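Local coordinates for protein mevalonate kinase, putative (Leishmania major, PDB 2HFS) that probably phosphorylates (R)-mevalonate with ATP to give (R)-5-phosphomevalonate, an early step of isoprenoid and sterol biosynthesis, as a GHMP-family kinase, at residues 44-58 with 93-106. Sequence-based numbering, arbitrary orientation.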
loop_
_atom_site.group_PDB
_atom_site.type_symbol
_atom_site.label_atom_id
_atom_site.label_comp_id
_atom_site.label_asym_id
_atom_site.label_seq_id
_atom_site.Cartn_x
_atom_site.Cartn_y
_atom_site.Cartn_z
ATOM N N TYR A 44 -3.833 3.452 9.326
ATOM C CA TYR A 44 -3.270 4.686 8.786
ATOM C C TYR A 44 -2.057 5.119 9.558
ATOM O O TYR A 44 -1.797 4.641 10.675
ATOM C CB TYR A 44 -4.326 5.803 8.835
ATOM C CG TYR A 44 -4.812 6.082 10.227
ATOM C CD1 TYR A 44 -4.199 7.064 11.016
ATOM C CD2 TYR A 44 -5.871 5.353 10.774
ATOM C CE1 TYR A 44 -4.627 7.318 12.306
ATOM C CE2 TYR A 44 -6.315 5.600 12.080
ATOM C CZ TYR A 44 -5.683 6.574 12.833
ATOM O OH TYR A 44 -6.111 6.839 14.102
ATOM N N THR A 45 -1.309 6.029 8.946
ATOM C CA THR A 45 -0.219 6.700 9.616
ATOM C C THR A 45 -0.703 8.150 9.808
ATOM O O THR A 45 -1.276 8.759 8.873
ATOM C CB THR A 45 1.042 6.647 8.720
ATOM O OG1 THR A 45 1.577 5.309 8.723
ATOM C CG2 THR A 45 2.162 7.482 9.297
ATOM N N GLU A 46 -0.526 8.674 11.021
ATOM C CA GLU A 46 -0.899 10.072 11.313
ATOM C C GLU A 46 0.336 10.959 11.529
ATOM O O GLU A 46 1.332 10.506 12.118
ATOM C CB GLU A 46 -1.843 10.130 12.517
ATOM C CG GLU A 46 -2.123 11.558 12.992
ATOM C CD GLU A 46 -3.117 11.646 14.138
ATOM O OE1 GLU A 46 -3.219 10.685 14.930
ATOM O OE2 GLU A 46 -3.793 12.698 14.240
ATOM N N CYS A 47 0.280 12.194 11.015
ATOM C CA CYS A 47 1.327 13.194 11.218
ATOM C C CYS A 47 0.746 14.399 11.975
ATOM O O CYS A 47 -0.329 14.917 11.624
ATOM C CB CYS A 47 1.958 13.624 9.880
ATOM S SG CYS A 47 3.077 15.040 10.041
ATOM N N ARG A 48 1.450 14.813 13.028
ATOM C CA ARG A 48 1.133 16.016 13.785
ATOM C C ARG A 48 2.342 16.923 13.671
ATOM O O ARG A 48 3.496 16.449 13.741
ATOM C CB ARG A 48 0.910 15.696 15.269
ATOM C CG ARG A 48 -0.341 14.912 15.622
ATOM C CD ARG A 48 -0.471 14.586 17.134
ATOM N NE ARG A 48 -0.814 15.776 17.916
ATOM C CZ ARG A 48 -1.410 15.781 19.116
ATOM N NH1 ARG A 48 -1.760 14.643 19.708
ATOM N NH2 ARG A 48 -1.670 16.937 19.718
ATOM N N LEU A 49 2.069 18.214 13.515
ATOM C CA LEU A 49 3.092 19.231 13.372
ATOM C C LEU A 49 2.886 20.383 14.349
ATOM O O LEU A 49 1.762 20.712 14.691
ATOM C CB LEU A 49 3.051 19.800 11.955
ATOM C CG LEU A 49 3.391 18.861 10.803
ATOM C CD1 LEU A 49 3.229 19.658 9.518
ATOM C CD2 LEU A 49 4.831 18.339 10.928
ATOM N N GLU A 50 3.985 20.979 14.787
ATOM C CA GLU A 50 3.947 22.261 15.473
ATOM C C GLU A 50 5.218 23.050 15.224
ATOM O O GLU A 50 6.265 22.478 14.919
ATOM C CB GLU A 50 3.727 22.061 16.953
ATOM C CG GLU A 50 4.759 21.171 17.607
ATOM C CD GLU A 50 4.433 20.996 19.065
ATOM O OE1 GLU A 50 3.506 20.223 19.377
ATOM O OE2 GLU A 50 5.078 21.666 19.883
ATOM N N ILE A 51 5.110 24.364 15.355
ATOM C CA ILE A 51 6.232 25.266 15.127
ATOM C C ILE A 51 7.327 25.032 16.150
ATOM O O ILE A 51 7.052 24.587 17.270
ATOM C CB ILE A 51 5.742 26.742 15.057
ATOM C CG1 ILE A 51 5.061 27.187 16.359
ATOM C CG2 ILE A 51 4.779 26.915 13.881
ATOM C CD1 ILE A 51 4.585 28.668 16.338
ATOM N N ASN A 52 8.572 25.251 15.737
ATOM C CA ASN A 52 9.723 25.073 16.615
ATOM C C ASN A 52 10.510 26.381 16.555
ATOM O O ASN A 52 11.446 26.500 15.787
ATOM C CB ASN A 52 10.559 23.867 16.143
ATOM C CG ASN A 52 11.310 23.164 17.287
ATOM O OD1 ASN A 52 11.026 23.375 18.468
ATOM N ND2 ASN A 52 12.250 22.309 16.927
ATOM N N PRO A 53 10.077 27.399 17.304
ATOM C CA PRO A 53 10.682 28.727 17.167
ATOM C C PRO A 53 12.157 28.679 17.509
ATOM O O PRO A 53 12.543 27.991 18.453
ATOM C CB PRO A 53 9.916 29.564 18.183
ATOM C CG PRO A 53 8.666 28.867 18.344
ATOM C CD PRO A 53 9.014 27.397 18.325
ATOM N N GLY A 54 12.976 29.347 16.696
ATOM C CA GLY A 54 14.412 29.433 16.925
ATOM C C GLY A 54 15.236 28.220 16.536
ATOM O O GLY A 54 16.464 28.294 16.520
ATOM N N VAL A 55 14.574 27.092 16.264
ATOM C CA VAL A 55 15.276 25.856 15.943
ATOM C C VAL A 55 14.953 25.500 14.502
ATOM O O VAL A 55 13.806 25.201 14.190
ATOM C CB VAL A 55 14.877 24.685 16.894
ATOM C CG1 VAL A 55 15.746 23.464 16.630
ATOM C CG2 VAL A 55 14.940 25.116 18.355
ATOM N N PRO A 56 15.951 25.589 13.621
ATOM C CA PRO A 56 15.754 25.395 12.180
ATOM C C PRO A 56 15.461 23.938 11.825
ATOM O O PRO A 56 15.795 23.017 12.608
ATOM C CB PRO A 56 17.112 25.786 11.583
ATOM C CG PRO A 56 17.851 26.508 12.682
ATOM C CD PRO A 56 17.356 25.903 13.953
ATOM N N GLY A 57 14.858 23.740 10.655
ATOM C CA GLY A 57 14.606 22.411 10.113
ATOM C C GLY A 57 13.454 21.620 10.721
ATOM O O GLY A 57 12.627 22.136 11.484
ATOM N N LEU A 58 13.418 20.342 10.360
ATOM C CA LEU A 58 12.321 19.449 10.709
ATOM C C LEU A 58 12.818 18.406 11.701
ATOM O O LEU A 58 13.669 17.569 11.378
ATOM C CB LEU A 58 11.765 18.772 9.437
ATOM C CG LEU A 58 10.587 17.802 9.568
ATOM C CD1 LEU A 58 9.333 18.566 10.004
ATOM C CD2 LEU A 58 10.353 17.041 8.261
ATOM N N LEU A 93 12.195 26.133 6.278
ATOM C CA LEU A 93 12.426 25.869 7.691
ATOM C C LEU A 93 13.802 26.375 8.178
ATOM O O LEU A 93 14.275 25.988 9.251
ATOM C CB LEU A 93 12.217 24.371 7.976
ATOM C CG LEU A 93 10.813 23.769 7.681
ATOM C CD1 LEU A 93 10.676 22.371 8.281
ATOM C CD2 LEU A 93 9.635 24.656 8.141
ATOM N N SER A 94 14.409 27.282 7.415
ATOM C CA SER A 94 15.747 27.794 7.739
ATOM C C SER A 94 15.800 28.723 8.969
ATOM O O SER A 94 16.855 28.866 9.594
ATOM C CB SER A 94 16.393 28.449 6.513
ATOM O OG SER A 94 15.650 29.583 6.093
ATOM N N GLY A 95 14.668 29.328 9.329
ATOM C CA GLY A 95 14.563 30.120 10.561
ATOM C C GLY A 95 13.942 29.297 11.678
ATOM O O GLY A 95 14.642 28.545 12.352
ATOM N N ASP A 96 12.639 29.462 11.888
ATOM C CA ASP A 96 11.874 28.595 12.783
ATOM C C ASP A 96 11.533 27.315 12.047
ATOM O O ASP A 96 11.105 27.349 10.892
ATOM C CB ASP A 96 10.564 29.249 13.208
ATOM C CG ASP A 96 10.766 30.503 14.005
ATOM O OD1 ASP A 96 11.878 30.687 14.563
ATOM O OD2 ASP A 96 9.853 31.359 14.129
ATOM N N GLY A 97 11.688 26.193 12.737
ATOM C CA GLY A 97 11.464 24.893 12.136
ATOM C C GLY A 97 10.148 24.303 12.591
ATOM O O GLY A 97 9.235 25.027 13.012
ATOM N N LEU A 98 10.060 22.980 12.493
ATOM C CA LEU A 98 8.876 22.239 12.887
ATOM C C LEU A 98 9.263 21.009 13.701
ATOM O O LEU A 98 10.267 20.350 13.425
ATOM C CB LEU A 98 8.078 21.778 11.643
ATOM C CG LEU A 98 7.449 22.832 10.710
ATOM C CD1 LEU A 98 6.815 22.186 9.476
ATOM C CD2 LEU A 98 6.408 23.700 11.409
ATOM N N LYS A 99 8.444 20.688 14.689
ATOM C CA LYS A 99 8.512 19.388 15.311
ATOM C C LYS A 99 7.433 18.531 14.673
ATOM O O LYS A 99 6.281 18.961 14.582
ATOM C CB LYS A 99 8.303 19.501 16.823
ATOM C CG LYS A 99 9.580 19.929 17.554
ATOM C CD LYS A 99 9.331 20.241 19.031
ATOM C CE LYS A 99 9.544 19.048 19.919
ATOM N NZ LYS A 99 9.453 19.435 21.362
HETATM N N MSE A 100 7.828 17.333 14.249
HETATM C CA MSE A 100 6.957 16.387 13.553
HETATM C C MSE A 100 6.779 15.160 14.453
HETATM O O MSE A 100 7.762 14.533 14.878
HETATM C CB MSE A 100 7.616 15.995 12.225
HETATM C CG MSE A 100 6.743 15.174 11.299
HETATM SE SE MSE A 100 7.667 14.757 9.598
HETATM C CE MSE A 100 6.285 13.648 8.902
ATOM N N PHE A 101 5.535 14.823 14.770
ATOM C CA PHE A 101 5.267 13.566 15.469
ATOM C C PHE A 101 4.609 12.593 14.502
ATOM O O PHE A 101 3.636 12.961 13.848
ATOM C CB PHE A 101 4.378 13.806 16.685
ATOM C CG PHE A 101 4.002 12.543 17.411
ATOM C CD1 PHE A 101 4.821 12.045 18.432
ATOM C CD2 PHE A 101 2.838 11.852 17.079
ATOM C CE1 PHE A 101 4.484 10.870 19.111
ATOM C CE2 PHE A 101 2.492 10.662 17.752
ATOM C CZ PHE A 101 3.309 10.177 18.763
ATOM N N ILE A 102 5.152 11.377 14.367
ATOM C CA ILE A 102 4.515 10.392 13.452
ATOM C C ILE A 102 3.952 9.208 14.214
ATOM O O ILE A 102 4.686 8.537 14.955
ATOM C CB ILE A 102 5.462 9.871 12.332
ATOM C CG1 ILE A 102 6.460 10.930 11.848
ATOM C CG2 ILE A 102 4.632 9.318 11.153
ATOM C CD1 ILE A 102 7.444 10.372 10.816
ATOM N N GLY A 103 2.672 8.920 13.975
ATOM C CA GLY A 103 1.951 7.873 14.697
ATOM C C GLY A 103 0.955 7.097 13.859
ATOM O O GLY A 103 1.246 6.726 12.710
ATOM N N GLY A 104 -0.198 6.788 14.456
ATOM C CA GLY A 104 -1.241 5.993 13.763
ATOM C C GLY A 104 -0.963 4.500 13.863
ATOM O O GLY A 104 0.175 4.114 14.134
ATOM N N PRO A 105 -1.977 3.654 13.685
ATOM C CA PRO A 105 -1.833 2.208 13.972
ATOM C C PRO A 105 -1.229 1.380 12.849
ATOM O O PRO A 105 -0.878 0.234 13.079
ATOM C CB PRO A 105 -3.274 1.762 14.242
ATOM C CG PRO A 105 -4.066 2.611 13.360
ATOM C CD PRO A 105 -3.346 3.972 13.240
ATOM N N LEU A 106 -1.101 1.948 11.644
ATOM C CA LEU A 106 -0.444 1.234 10.533
ATOM C C LEU A 106 0.963 0.772 10.898
ATOM O O LEU A 106 1.732 1.538 11.454
ATOM C CB LEU A 106 -0.383 2.095 9.278
ATOM C CG LEU A 106 0.099 1.439 7.971
ATOM C CD1 LEU A 106 -0.848 0.341 7.576
ATOM C CD2 LEU A 106 0.214 2.485 6.843
HETATM O O HOH W 1 1.904 4.274 11.186
#
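Arg48 and Phe101 exchange paired backbone hydrogen bonds, as do Glu50 and Lys99, zipping strand 97-103 antiparallel to the 44-52 part of strand 36-52 in the N-terminal sheet of this GHMP kinase. At the far end the chain doubles back: Asn52 to Val55 form a type II turn, and Asp96 OD1 takes the Gly54 N-H (2.7 Å, 176° at the hydrogen) from above its carboxylate plane. Asn52 O accepts from Gly97 N and Val55 N on opposite faces of its plane. Beyond the turn, Gly57 N bonds Leu93 O and Leu98 N bonds Gly57 O, leading into strand 58-62, which runs parallel to strand 97-103.

Cys47, Leu49, Leu58, Leu98 and Met100 lie on one face, against helices 70-88 and 114-130. The extended selenomethionine Met100 has CG 3.7 Å from Leu49 CD2, SE 3.8 Å from Leu58 CD2 and CE 3.7 Å from Cys47 SG.

At the other end, Pro105 CD sits over the centre of the Tyr44 ring (3.5 Å to the centroid), a CH-pi contact. A water joins Thr45 OG1 (2.7 Å) to Gly103 O and Leu106 O.

Backbone bonding thus sets the register, while the Met100 side chain bridges its two neighbouring strands.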